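Glyoxalase family protein (Bacillus cereus, PDB 1ZSW) is of unknown function but binds a zinc ion and belongs to the glyoxalase/bleomycin resistance protein/dioxygenase superfamily. Local coordinates at residues A[29-34]-A[245-250]; A[278-283]-A[292-297]. All coordinates share one frame; numbering follows the deposited sequence.

Overall arrangement
Both contacts lie in one mixed sheet, their centres about 8 Å apart. Contact 1 pairs strand 31-38 with strand 244-251, joining two sequence ranges of the glyoxalase superfamily across 210 intervening residues. Contact 2 follows it along the chain and is local, a beta hairpin of strands 280-286 and 292-300. Strands 244-251 and 292-300 are neighbours, so the order across this part of the sheet is 31-38, 244-251, 292-300, 280-286. Each of the first three strands supplies one zinc ligand: H33 and H246 from contact 1, E294 from contact 2. The metal site is therefore assembled across both superfamily ranges, while strand 280-286 gives E294 a second-shell hydrogen bond from S282.

Contact 1 (A[29-34]-A[245-250]); sequences KGHHHI and HHLAIR. With ZN (zinc ion), chain B.
H33 and H246 meet at the zinc ion, each binding it through NE2, and H33 NE2 lies 2.1 Å from the metal. The two rings touch rim to rim with planes at 87°, so neither covers the other, and NE2 of H33 approaches the edge of the H246 ring. In both residues CG sits between the backbone N and the carbonyl carbon (chi1 64° in each), and with nearly equal chi2 the two imidazoles converge on the metal. A second shell probably restrains the rotation of the ligand rings: H33 ND1 donates to H32 ND1 at 2.8 Å, in the plane of the H33 ring but tilted from that of H32, and H246 ND1 likewise donates to H245 ND1. E294 binds the zinc through OE1.

The backbones run antiparallel, at 157° between segment axes. H32 and H33 both face A248, the definition of a classic beta bulge. A248 O accepts from H32 N at 2.7 Å and, weakly, from H33 N, while A248 N donates to H33 O at 2.9 Å. Beyond the bulge, R250 N donates to G30 O. The bulge is consistent with the H32 and H33 rings hydrogen-bonding to each other.

A248 CB packs over one face of the H33 ring, 3.5 Å from its centroid, a CH-pi contact that backs the ligand. On the sheet face of I34 and L247, L247 CD1 reaches H31 ND1 at 3.9 Å and also touches I34 CD1. H31 NE2 is hydrogen-bonded to E226 O.

K29 CB rests over the centre of the R250 guanidinium, 3.7 Å from R250 NH1. The like-charged ends of K29 and R250 do not touch; one water accepts from both K29 NZ and R250 NH2. R250 NE forms a salt bridge with D298, and the CG of R250 lies against H32 CB.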
# COMPACT_ATOMS: atom_id res chain seq x y z
N LYS A 29 -1.86 12.47 -4.97
CA LYS A 29 -1.85 11.73 -6.24
C LYS A 29 -2.33 10.30 -6.17
O LYS A 29 -2.77 9.76 -7.18
CB LYS A 29 -0.50 11.80 -6.92
CG LYS A 29 -0.21 13.22 -7.46
CD LYS A 29 0.79 13.20 -8.59
CE LYS A 29 0.07 13.10 -9.92
NZ LYS A 29 1.00 13.25 -11.08
N GLY A 30 -2.23 9.68 -5.00
CA GLY A 30 -2.56 8.25 -4.90
C GLY A 30 -1.89 7.61 -3.69
O GLY A 30 -1.22 8.27 -2.89
N HIS A 31 -2.11 6.31 -3.58
CA HIS A 31 -1.40 5.52 -2.58
C HIS A 31 0.10 5.52 -2.86
O HIS A 31 0.54 5.49 -4.02
CB HIS A 31 -1.86 4.06 -2.52
CG HIS A 31 -3.36 3.89 -2.53
ND1 HIS A 31 -4.17 4.57 -1.66
CD2 HIS A 31 -4.17 3.08 -3.28
CE1 HIS A 31 -5.43 4.20 -1.86
NE2 HIS A 31 -5.46 3.31 -2.85
N HIS A 32 0.87 5.44 -1.76
CA HIS A 32 2.34 5.35 -1.84
C HIS A 32 2.82 3.91 -1.68
O HIS A 32 3.52 3.38 -2.54
CB HIS A 32 2.96 6.27 -0.77
CG HIS A 32 4.45 6.44 -0.88
ND1 HIS A 32 5.34 5.46 -0.50
CD2 HIS A 32 5.18 7.50 -1.30
CE1 HIS A 32 6.58 5.91 -0.67
NE2 HIS A 32 6.51 7.14 -1.18
N HIS A 33 2.41 3.27 -0.59
CA HIS A 33 2.71 1.86 -0.37
C HIS A 33 1.78 1.35 0.67
O HIS A 33 1.03 2.13 1.28
CB HIS A 33 4.18 1.63 0.08
CG HIS A 33 4.53 2.24 1.41
ND1 HIS A 33 5.01 3.54 1.52
CD2 HIS A 33 4.57 1.72 2.66
CE1 HIS A 33 5.28 3.80 2.79
NE2 HIS A 33 5.03 2.71 3.50
N ILE A 34 1.83 0.04 0.89
CA ILE A 34 1.01 -0.57 1.94
C ILE A 34 1.88 -1.64 2.58
O ILE A 34 2.63 -2.29 1.86
CB ILE A 34 -0.33 -1.12 1.34
CG1 ILE A 34 -1.33 -1.57 2.42
CG2 ILE A 34 -0.08 -2.16 0.22
CD1 ILE A 34 -2.79 -1.55 1.88
N HIS A 245 -0.70 -3.44 8.27
CA HIS A 245 -0.28 -2.62 9.37
C HIS A 245 -0.61 -1.13 9.13
O HIS A 245 -1.11 -0.47 10.01
CB HIS A 245 1.21 -2.84 9.62
CG HIS A 245 1.74 -2.03 10.75
ND1 HIS A 245 2.38 -0.82 10.55
CD2 HIS A 245 1.71 -2.23 12.09
CE1 HIS A 245 2.74 -0.32 11.72
NE2 HIS A 245 2.34 -1.15 12.67
N HIS A 246 -0.38 -0.66 7.91
CA HIS A 246 -0.71 0.75 7.56
C HIS A 246 -0.79 0.94 6.06
O HIS A 246 -0.24 0.17 5.28
CB HIS A 246 0.33 1.77 8.17
CG HIS A 246 1.72 1.62 7.65
ND1 HIS A 246 2.65 0.79 8.25
CD2 HIS A 246 2.38 2.27 6.66
CE1 HIS A 246 3.80 0.88 7.59
NE2 HIS A 246 3.65 1.76 6.61
N LEU A 247 -1.45 2.03 5.68
CA LEU A 247 -1.53 2.48 4.30
C LEU A 247 -0.84 3.83 4.24
O LEU A 247 -1.11 4.69 5.11
CB LEU A 247 -3.00 2.67 3.87
CG LEU A 247 -3.20 3.38 2.52
CD1 LEU A 247 -2.71 2.57 1.35
CD2 LEU A 247 -4.70 3.72 2.34
N ALA A 248 0.07 3.96 3.26
CA ALA A 248 0.75 5.25 3.02
C ALA A 248 0.22 5.90 1.77
O ALA A 248 -0.00 5.21 0.77
CB ALA A 248 2.27 5.06 2.88
N ILE A 249 0.03 7.22 1.85
CA ILE A 249 -0.42 8.04 0.71
C ILE A 249 0.69 8.99 0.29
O ILE A 249 1.52 9.33 1.10
CB ILE A 249 -1.73 8.80 0.99
CG1 ILE A 249 -1.54 9.85 2.10
CG2 ILE A 249 -2.84 7.77 1.41
CD1 ILE A 249 -2.84 10.64 2.56
N ARG A 250 0.65 9.41 -0.97
CA ARG A 250 1.74 10.16 -1.59
C ARG A 250 1.62 11.65 -1.41
O ARG A 250 0.55 12.23 -1.65
CB ARG A 250 1.77 9.92 -3.12
CG ARG A 250 2.07 8.47 -3.48
CD ARG A 250 1.78 8.23 -4.96
NE ARG A 250 2.55 9.15 -5.81
CZ ARG A 250 2.31 9.37 -7.11
NH1 ARG A 250 1.34 8.71 -7.75
NH2 ARG A 250 3.06 10.24 -7.75
ZN ZN B . 5.25 2.66 5.61
O HOH W 1 0.68 13.51 -4.02
O HOH W 2 2.70 11.21 -10.46
O HOH W 3 -0.20 6.06 -6.62

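Contact 2 (A[278-283]-A[292-297]); sequences FYFKSL and LFEIAT. With ZN (zinc ion), chain B.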
# COMPACT_ATOMS: atom_id res chain seq x y z
N PHE A 278 14.82 7.32 4.83
CA PHE A 278 15.87 7.24 3.81
C PHE A 278 15.32 7.27 2.38
O PHE A 278 15.63 8.19 1.62
CB PHE A 278 16.82 6.05 4.06
CG PHE A 278 18.10 6.13 3.26
CD1 PHE A 278 18.99 7.17 3.45
CD2 PHE A 278 18.42 5.14 2.35
CE1 PHE A 278 20.18 7.25 2.73
CE2 PHE A 278 19.61 5.20 1.62
CZ PHE A 278 20.48 6.26 1.81
N TYR A 279 14.48 6.30 2.05
CA TYR A 279 13.90 6.22 0.72
C TYR A 279 12.77 7.24 0.53
O TYR A 279 12.34 7.48 -0.59
CB TYR A 279 13.40 4.81 0.48
CG TYR A 279 14.45 3.77 0.86
CD1 TYR A 279 14.21 2.88 1.91
CD2 TYR A 279 15.68 3.72 0.20
CE1 TYR A 279 15.16 1.93 2.27
CE2 TYR A 279 16.64 2.78 0.55
CZ TYR A 279 16.38 1.89 1.59
OH TYR A 279 17.33 0.95 1.97
N PHE A 280 12.33 7.83 1.65
CA PHE A 280 11.34 8.91 1.67
C PHE A 280 11.27 9.47 3.08
O PHE A 280 11.78 8.82 4.04
CB PHE A 280 9.94 8.38 1.23
CG PHE A 280 9.50 7.10 1.94
CD1 PHE A 280 8.91 7.15 3.22
CD2 PHE A 280 9.67 5.85 1.32
CE1 PHE A 280 8.48 5.96 3.88
CE2 PHE A 280 9.25 4.65 1.98
CZ PHE A 280 8.65 4.74 3.27
N LYS A 281 10.64 10.63 3.26
CA LYS A 281 10.29 11.10 4.60
C LYS A 281 8.78 10.89 4.81
O LYS A 281 7.99 10.94 3.84
CB LYS A 281 10.66 12.56 4.82
CG LYS A 281 12.15 12.89 4.59
CD LYS A 281 12.39 14.25 5.29
CE LYS A 281 13.81 14.82 5.08
NZ LYS A 281 14.10 15.01 3.66
N SER A 282 8.39 10.63 6.03
CA SER A 282 6.98 10.37 6.30
C SER A 282 6.56 10.74 7.70
O SER A 282 7.42 10.96 8.59
CB SER A 282 6.70 8.93 6.01
OG SER A 282 7.22 8.10 7.02
N LEU A 283 5.25 10.74 7.92
CA LEU A 283 4.72 10.82 9.25
C LEU A 283 3.55 9.86 9.35
O LEU A 283 2.97 9.49 8.31
CB LEU A 283 4.28 12.25 9.57
CG LEU A 283 3.03 12.76 8.85
CD1 LEU A 283 1.73 12.45 9.55
CD2 LEU A 283 3.19 14.29 8.72
N LEU A 292 -4.22 3.12 10.90
CA LEU A 292 -2.92 3.83 10.84
C LEU A 292 -2.64 4.23 9.43
O LEU A 292 -2.51 3.39 8.52
CB LEU A 292 -1.78 2.91 11.35
CG LEU A 292 -0.38 3.51 11.47
CD1 LEU A 292 -0.37 4.67 12.44
CD2 LEU A 292 0.57 2.42 11.98
N PHE A 293 -2.51 5.54 9.23
CA PHE A 293 -2.14 6.08 7.95
C PHE A 293 -0.71 6.62 8.01
O PHE A 293 -0.24 7.05 9.09
CB PHE A 293 -3.03 7.27 7.63
CG PHE A 293 -4.37 6.91 7.12
CD1 PHE A 293 -5.46 7.04 7.93
CD2 PHE A 293 -4.56 6.53 5.79
CE1 PHE A 293 -6.75 6.78 7.47
CE2 PHE A 293 -5.87 6.25 5.32
CZ PHE A 293 -6.95 6.36 6.19
N GLU A 294 -0.04 6.61 6.88
CA GLU A 294 1.26 7.25 6.78
C GLU A 294 1.19 8.21 5.60
O GLU A 294 0.53 7.94 4.58
CB GLU A 294 2.31 6.18 6.56
CG GLU A 294 3.76 6.70 6.35
CD GLU A 294 4.73 5.59 6.02
OE1 GLU A 294 4.30 4.44 5.77
OE2 GLU A 294 5.95 5.88 6.04
N ILE A 295 1.86 9.35 5.73
CA ILE A 295 1.94 10.30 4.63
C ILE A 295 3.42 10.33 4.22
O ILE A 295 4.25 10.64 5.05
CB ILE A 295 1.50 11.72 5.10
CG1 ILE A 295 0.12 11.63 5.76
CG2 ILE A 295 1.44 12.69 3.89
CD1 ILE A 295 -0.46 12.96 6.28
N ALA A 296 3.72 9.97 2.97
CA ALA A 296 5.10 9.75 2.55
C ALA A 296 5.43 10.56 1.31
O ALA A 296 4.65 10.62 0.34
CB ALA A 296 5.38 8.26 2.28
N THR A 297 6.64 11.13 1.30
CA THR A 297 7.09 11.77 0.05
C THR A 297 7.41 10.79 -1.08
O THR A 297 7.88 9.65 -0.84
CB THR A 297 8.33 12.68 0.32
OG1 THR A 297 9.45 11.86 0.71
CG2 THR A 297 8.02 13.72 1.41
ZN ZN B . 5.25 2.66 5.61
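S282 OG donates a 2.7 Å hydrogen bond to E294 OE2, whose sister oxygen E294 OE1 binds the zinc ion at 2.0 Å. The two carboxylate oxygens thus divide the work. OE2 receives the serine on its anti lone pair, the one turned away from OE1, a second-shell bond that would limit the carboxylate's rotation. E294 reaches the metal on an extended chain, CG anti to the backbone N (chi1 177°). F280 presents its CE1 to the same OE2 at 3.3 Å, the oxygen lying at the ring edge near its plane; ring and carboxylate planes are 62° apart. H33 and H246 complete the protein ligands of the metal.

Strands 280-286 and 292-300 form an antiparallel beta hairpin, with 149° between the segment axes. L283 and I295 are a hydrogen-bonded pair: I295 N donates to L283 O at 2.8 Å and L283 N to I295 O. S282 and A296 are the adjacent non-hydrogen-bonded pair. Farther along, T297 N donates to K281 O, whereas K281 N turns to the side-chain T297 OG1 at 3.1 Å; that hydroxyl is also hydrogen-bonded to G299 O.

The packing divides by sheet face. Beside S282 and A296, F280 CD1 meets A296 CB at 3.8 Å. On the face toward helix 254-266, L283 and I295 run alongside each other in a common direction, their CD1 atoms 4.0 Å apart, and both side chains touch L257.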